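Local atomic coordinates of carbohydrate kinase, FGGY (Rhodospirillum rubrum, PDB entry 3IFR), a protein that probably phosphorylates D-xylulose with ATP, as a sugar kinase of the FGGY family. Residues Phe265-Ala278 and Leu294-Ser306. Numbering follows the deposited sequence.
Sequences FGGAGDIIVASATA and LYAPNGCMAATGS
In the C-terminal, actin-like FGGY domain, strand 298-301 pairs antiparallel with 269-273 at the sheet edge, while the turn from Gly266 to Ala268, which joins strands 260-265 and 269-273, receives N-H groups from the start of helix 305-315. Met301 N donates to Gly269 O and, one hydrogen-bonded pair along, Gly299 N reaches Ile271 O at 2.8 Å; a separate bridge joins Ser275 to Tyr295. Gly299 brings no side chain to the face where Ile271 CG2 lies 3.6 Å from Gly299 O, while the rest of Ile271 leads away to helix 372-397. On the other face a water lies 2.7 Å from Asp270 OD1 and 2.9 Å from Asn298 OD1, close enough to bridge the two strands near a bound phosphate ion; Asn298 ND2 is held by Ala296 O and Asp287. With CG anti to its carbonyl carbon (chi1 -63°), Tyr295 sets one ring face against Ala278 CB, a CH-pi contact. A serine in its place would probably leave that methyl without its aromatic cover and open a gap beside the loop at Ala278. At the far end Gly267 O accepts from Thr304 N and, in the carbonyl plane on a lone pair, from Ser306 N at 2.9 Å, nearly straight at 170°.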
ATOM      1  N   PHE A 265       4.829   1.285   9.915  1.00 28.93           N
ATOM      2  CA  PHE A 265       6.214   0.864  10.138  1.00 29.02           C
ATOM      3  C   PHE A 265       6.461  -0.589   9.711  1.00 28.02           C
ATOM      4  O   PHE A 265       6.692  -1.462  10.535  1.00 28.52           O
ATOM      5  CB  PHE A 265       6.608   1.107  11.590  1.00 27.19           C
ATOM      6  CG  PHE A 265       6.675   2.548  11.935  1.00 29.13           C
ATOM      7  CD1 PHE A 265       7.883   3.224  11.885  1.00 27.85           C
ATOM      8  CD2 PHE A 265       5.522   3.250  12.244  1.00 24.26           C
ATOM      9  CE1 PHE A 265       7.931   4.551  12.177  1.00 25.71           C
ATOM     10  CE2 PHE A 265       5.568   4.569  12.521  1.00 24.01           C
ATOM     11  CZ  PHE A 265       6.755   5.227  12.484  1.00 27.34           C
ATOM     12  N   GLY A 266       6.368  -0.818   8.404  1.00 32.53           N
ATOM     13  CA  GLY A 266       6.615  -2.118   7.782  1.00 33.84           C
ATOM     14  C   GLY A 266       8.050  -2.223   7.286  1.00 31.32           C
ATOM     15  O   GLY A 266       8.879  -1.340   7.531  1.00 33.99           O
ATOM     16  N   GLY A 267       8.354  -3.299   6.588  1.00 31.20           N
ATOM     17  CA  GLY A 267       9.691  -3.474   6.068  1.00 29.90           C
ATOM     18  C   GLY A 267      10.065  -2.253   5.269  1.00 33.89           C
ATOM     19  O   GLY A 267      11.146  -1.691   5.436  1.00 31.20           O
ATOM     20  N   ALA A 268       9.139  -1.862   4.389  1.00 39.53           N
ATOM     21  CA  ALA A 268       9.141  -0.556   3.737  1.00 36.42           C
ATOM     22  C   ALA A 268       8.046   0.274   4.384  1.00 37.15           C
ATOM     23  O   ALA A 268       6.984  -0.249   4.760  1.00 40.89           O
ATOM     24  CB  ALA A 268       8.865  -0.719   2.283  1.00 37.12           C
ATOM     25  N   GLY A 269       8.270   1.564   4.509  1.00 33.89           N
ATOM     26  CA  GLY A 269       7.302   2.384   5.230  1.00 35.20           C
ATOM     27  C   GLY A 269       6.300   2.996   4.277  1.00 35.94           C
ATOM     28  O   GLY A 269       6.623   3.247   3.113  1.00 41.24           O
ATOM     29  N   ASP A 270       5.074   3.194   4.742  1.00 32.03           N
ATOM     30  CA  ASP A 270       4.058   3.866   3.941  1.00 28.23           C
ATOM     31  C   ASP A 270       3.501   4.990   4.736  1.00 26.93           C
ATOM     32  O   ASP A 270       3.481   4.940   5.972  1.00 22.33           O
ATOM     33  CB  ASP A 270       2.876   2.953   3.615  1.00 30.01           C
ATOM     34  CG  ASP A 270       3.206   1.927   2.561  1.00 39.08           C
ATOM     35  OD1 ASP A 270       2.620   2.009   1.452  1.00 44.06           O
ATOM     36  OD2 ASP A 270       4.056   1.048   2.835  1.00 38.36           O
ATOM     37  N   ILE A 271       2.984   5.982   4.025  1.00 25.44           N
ATOM     38  CA  ILE A 271       2.209   7.005   4.677  1.00 24.36           C
ATOM     39  C   ILE A 271       0.980   7.260   3.827  1.00 23.12           C
ATOM     40  O   ILE A 271       1.090   7.448   2.626  1.00 23.60           O
ATOM     41  CB  ILE A 271       3.076   8.258   4.914  1.00 26.46           C
ATOM     42  CG1 ILE A 271       2.243   9.413   5.465  1.00 21.64           C
ATOM     43  CG2 ILE A 271       3.841   8.655   3.634  1.00 22.99           C
ATOM     44  CD1 ILE A 271       3.135  10.585   5.844  1.00 23.15           C
ATOM     45  N   ILE A 272      -0.193   7.204   4.447  1.00 21.76           N
ATOM     46  CA  ILE A 272      -1.451   7.215   3.719  1.00 21.02           C
ATOM     47  C   ILE A 272      -2.280   8.246   4.462  1.00 24.93           C
ATOM     48  O   ILE A 272      -2.265   8.283   5.693  1.00 23.15           O
ATOM     49  CB  ILE A 272      -2.157   5.833   3.772  1.00 21.56           C
ATOM     50  CG1 ILE A 272      -1.139   4.694   3.601  1.00 24.99           C
ATOM     51  CG2 ILE A 272      -3.262   5.743   2.745  1.00 20.22           C
ATOM     52  CD1 ILE A 272      -1.748   3.298   3.193  1.00 26.25           C
ATOM     53  N   VAL A 273      -2.970   9.106   3.724  1.00 21.88           N
ATOM     54  CA  VAL A 273      -3.654  10.232   4.328  1.00 21.76           C
ATOM     55  C   VAL A 273      -5.001  10.352   3.674  1.00 22.27           C
ATOM     56  O   VAL A 273      -5.099  10.174   2.475  1.00 24.82           O
ATOM     57  CB  VAL A 273      -2.876  11.497   4.007  1.00 24.41           C
ATOM     58  CG1 VAL A 273      -3.593  12.704   4.490  1.00 25.70           C
ATOM     59  CG2 VAL A 273      -1.487  11.386   4.618  1.00 27.70           C
ATOM     60  N   ALA A 274      -6.048  10.623   4.439  1.00 22.22           N
ATOM     61  CA  ALA A 274      -7.334  10.927   3.824  1.00 22.52           C
ATOM     62  C   ALA A 274      -7.426  12.446   3.632  1.00 22.59           C
ATOM     63  O   ALA A 274      -6.989  13.204   4.492  1.00 22.60           O
ATOM     64  CB  ALA A 274      -8.471  10.405   4.699  1.00 22.27           C
ATOM     65  N   SER A 275      -7.972  12.891   2.507  1.00 23.24           N
ATOM     66  CA  SER A 275      -7.996  14.314   2.178  1.00 22.33           C
ATOM     67  C   SER A 275      -9.169  14.599   1.279  1.00 22.23           C
ATOM     68  O   SER A 275      -9.536  13.743   0.459  1.00 21.20           O
ATOM     69  CB  SER A 275      -6.702  14.718   1.452  1.00 24.01           C
ATOM     70  OG  SER A 275      -6.900  15.876   0.669  1.00 25.08           O
ATOM     71  N   ALA A 276      -9.780  15.776   1.431  1.00 20.75           N
ATOM     72  CA  ALA A 276     -10.813  16.191   0.481  1.00 22.38           C
ATOM     73  C   ALA A 276     -10.183  16.782  -0.776  1.00 26.54           C
ATOM     74  O   ALA A 276     -10.875  17.071  -1.745  1.00 29.18           O
ATOM     75  CB  ALA A 276     -11.718  17.174   1.087  1.00 19.03           C
ATOM     76  N   THR A 277      -8.864  16.941  -0.755  1.00 27.82           N
ATOM     77  CA  THR A 277      -8.140  17.661  -1.793  1.00 30.18           C
ATOM     78  C   THR A 277      -7.504  16.650  -2.714  1.00 31.66           C
ATOM     79  O   THR A 277      -6.715  15.829  -2.281  1.00 30.60           O
ATOM     80  CB  THR A 277      -6.987  18.475  -1.172  1.00 28.50           C
ATOM     81  OG1 THR A 277      -7.516  19.508  -0.339  1.00 44.64           O
ATOM     82  CG2 THR A 277      -6.083  19.092  -2.215  1.00 30.33           C
ATOM     83  N   ALA A 278      -7.830  16.695  -3.993  1.00 35.03           N
ATOM     84  CA  ALA A 278      -7.063  15.888  -4.931  1.00 38.56           C
ATOM     85  C   ALA A 278      -6.024  16.808  -5.543  1.00 41.29           C
ATOM     86  O   ALA A 278      -6.360  17.839  -6.145  1.00 43.51           O
ATOM     87  CB  ALA A 278      -7.960  15.284  -6.007  1.00 39.02           C
ATOM     88  N   LEU A 294     -13.639  11.124  -0.837  1.00 21.35           N
ATOM     89  CA  LEU A 294     -12.282  11.408  -0.401  1.00 20.02           C
ATOM     90  C   LEU A 294     -11.224  10.861  -1.348  1.00 24.38           C
ATOM     91  O   LEU A 294     -11.475   9.906  -2.116  1.00 24.12           O
ATOM     92  CB  LEU A 294     -12.067  10.956   1.052  1.00 22.39           C
ATOM     93  CG  LEU A 294     -13.069  11.548   2.089  1.00 20.90           C
ATOM     94  CD1 LEU A 294     -12.688  11.183   3.484  1.00 18.44           C
ATOM     95  CD2 LEU A 294     -13.234  13.078   1.978  1.00 16.46           C
ATOM     96  N   TYR A 295     -10.059  11.516  -1.317  1.00 24.70           N
ATOM     97  CA  TYR A 295      -8.836  11.055  -1.956  1.00 20.64           C
ATOM     98  C   TYR A 295      -7.879  10.503  -0.899  1.00 22.08           C
ATOM     99  O   TYR A 295      -8.074  10.709   0.308  1.00 23.71           O
ATOM    100  CB  TYR A 295      -8.215  12.209  -2.734  1.00 23.70           C
ATOM    101  CG  TYR A 295      -9.096  12.697  -3.863  1.00 25.27           C
ATOM    102  CD1 TYR A 295     -10.009  13.705  -3.677  1.00 29.62           C
ATOM    103  CD2 TYR A 295      -9.015  12.132  -5.131  1.00 30.01           C
ATOM    104  CE1 TYR A 295     -10.827  14.151  -4.728  1.00 28.44           C
ATOM    105  CE2 TYR A 295      -9.823  12.577  -6.180  1.00 27.95           C
ATOM    106  CZ  TYR A 295     -10.723  13.579  -5.963  1.00 28.57           C
ATOM    107  OH  TYR A 295     -11.525  14.007  -6.998  1.00 36.36           O
ATOM    108  N   ALA A 296      -6.852   9.784  -1.334  1.00 22.65           N
ATOM    109  CA  ALA A 296      -5.886   9.172  -0.416  1.00 20.32           C
ATOM    110  C   ALA A 296      -4.440   9.329  -0.910  1.00 22.01           C
ATOM    111  O   ALA A 296      -3.795   8.364  -1.304  1.00 19.31           O
ATOM    112  CB  ALA A 296      -6.216   7.683  -0.167  1.00 18.86           C
ATOM    113  N   PRO A 297      -3.916  10.561  -0.874  1.00 24.07           N
ATOM    114  CA  PRO A 297      -2.513  10.720  -1.268  1.00 20.89           C
ATOM    115  C   PRO A 297      -1.693   9.804  -0.392  1.00 20.08           C
ATOM    116  O   PRO A 297      -1.988   9.710   0.786  1.00 24.28           O
ATOM    117  CB  PRO A 297      -2.207  12.184  -0.902  1.00 21.75           C
ATOM    118  CG  PRO A 297      -3.525  12.865  -0.881  1.00 25.62           C
ATOM    119  CD  PRO A 297      -4.541  11.824  -0.443  1.00 22.86           C
ATOM    120  N   ASN A 298      -0.693   9.142  -0.936  1.00 19.81           N
ATOM    121  CA  ASN A 298       0.133   8.230  -0.159  1.00 22.86           C
ATOM    122  C   ASN A 298       1.576   8.259  -0.631  1.00 24.44           C
ATOM    123  O   ASN A 298       1.897   8.746  -1.714  1.00 25.80           O
ATOM    124  CB  ASN A 298      -0.383   6.768  -0.198  1.00 22.46           C
ATOM    125  CG  ASN A 298      -0.438   6.213  -1.605  1.00 22.15           C
ATOM    126  OD1 ASN A 298       0.430   5.420  -2.032  1.00 23.68           O
ATOM    127  ND2 ASN A 298      -1.440   6.653  -2.355  1.00 20.59           N
ATOM    128  N   GLY A 299       2.443   7.718   0.200  1.00 22.45           N
ATOM    129  CA  GLY A 299       3.843   7.678  -0.111  1.00 23.15           C
ATOM    130  C   GLY A 299       4.419   6.446   0.531  1.00 28.12           C
ATOM    131  O   GLY A 299       3.811   5.805   1.361  1.00 26.68           O
ATOM    132  N   CYS A 300       5.639   6.136   0.146  1.00 36.71           N
ATOM    133  CA  CYS A 300       6.288   4.912   0.526  1.00 34.39           C
ATOM    134  C   CYS A 300       7.719   5.304   0.830  1.00 36.84           C
ATOM    135  O   CYS A 300       8.265   6.171   0.168  1.00 40.89           O
ATOM    136  CB  CYS A 300       6.255   3.974  -0.673  1.00 36.23           C
ATOM    137  SG  CYS A 300       7.008   2.391  -0.329  1.00 50.56           S
HETATM  138  N   MSE A 301       8.328   4.724   1.846  1.00 34.46           N
HETATM  139  CA  MSE A 301       9.769   4.835   1.918  1.00 40.80           C
HETATM  140  C   MSE A 301      10.454   3.490   1.840  1.00 40.94           C
HETATM  141  O   MSE A 301      10.145   2.554   2.589  1.00 45.15           O
HETATM  142  CB  MSE A 301      10.224   5.556   3.149  1.00 40.34           C
HETATM  143  CG  MSE A 301       9.970   7.026   3.120  1.00 48.66           C
HETATM  144 SE   MSE A 301       9.597   7.400   4.998  1.00 74.26          SE
HETATM  145  CE  MSE A 301      10.954   6.042   5.717  1.00 36.97           C
ATOM    146  N   ALA A 302      11.418   3.420   0.947  1.00 41.71           N
ATOM    147  CA  ALA A 302      12.021   2.157   0.616  1.00 42.06           C
ATOM    148  C   ALA A 302      12.642   1.457   1.842  1.00 42.68           C
ATOM    149  O   ALA A 302      12.443   0.255   2.036  1.00 46.97           O
ATOM    150  CB  ALA A 302      13.022   2.357  -0.455  1.00 40.34           C
ATOM    151  N   ALA A 303      13.378   2.170   2.682  1.00 38.77           N
ATOM    152  CA  ALA A 303      14.069   1.451   3.748  1.00 37.96           C
ATOM    153  C   ALA A 303      13.542   1.873   5.096  1.00 39.04           C
ATOM    154  O   ALA A 303      13.824   2.982   5.535  1.00 41.85           O
ATOM    155  CB  ALA A 303      15.573   1.676   3.672  1.00 38.26           C
ATOM    156  N   THR A 304      12.785   0.994   5.755  1.00 36.89           N
ATOM    157  CA  THR A 304      12.192   1.283   7.059  1.00 34.11           C
ATOM    158  C   THR A 304      12.490   0.178   8.072  1.00 34.96           C
ATOM    159  O   THR A 304      13.512   0.221   8.768  1.00 34.45           O
ATOM    160  CB  THR A 304      10.686   1.521   6.935  1.00 32.82           C
ATOM    161  OG1 THR A 304      10.470   2.850   6.475  1.00 33.17           O
ATOM    162  CG2 THR A 304      10.005   1.375   8.250  1.00 31.96           C
ATOM    163  N   GLY A 305      11.610  -0.803   8.189  1.00 32.78           N
ATOM    164  CA  GLY A 305      11.936  -1.924   9.054  1.00 34.41           C
ATOM    165  C   GLY A 305      13.115  -2.691   8.462  1.00 33.62           C
ATOM    166  O   GLY A 305      13.902  -3.280   9.183  1.00 32.99           O
ATOM    167  N   SER A 306      13.219  -2.689   7.133  1.00 34.58           N
ATOM    168  CA  SER A 306      14.342  -3.313   6.431  1.00 33.19           C
ATOM    169  C   SER A 306      15.680  -2.676   6.859  1.00 33.20           C
ATOM    170  O   SER A 306      16.678  -3.364   7.091  1.00 31.09           O
ATOM    171  CB  SER A 306      14.158  -3.156   4.923  1.00 28.98           C
ATOM    172  OG  SER A 306      14.450  -1.822   4.552  1.00 31.86           O
TER
HETATM  173  O   HOH W   1       2.121   3.654  -0.567  1.00 33.63           O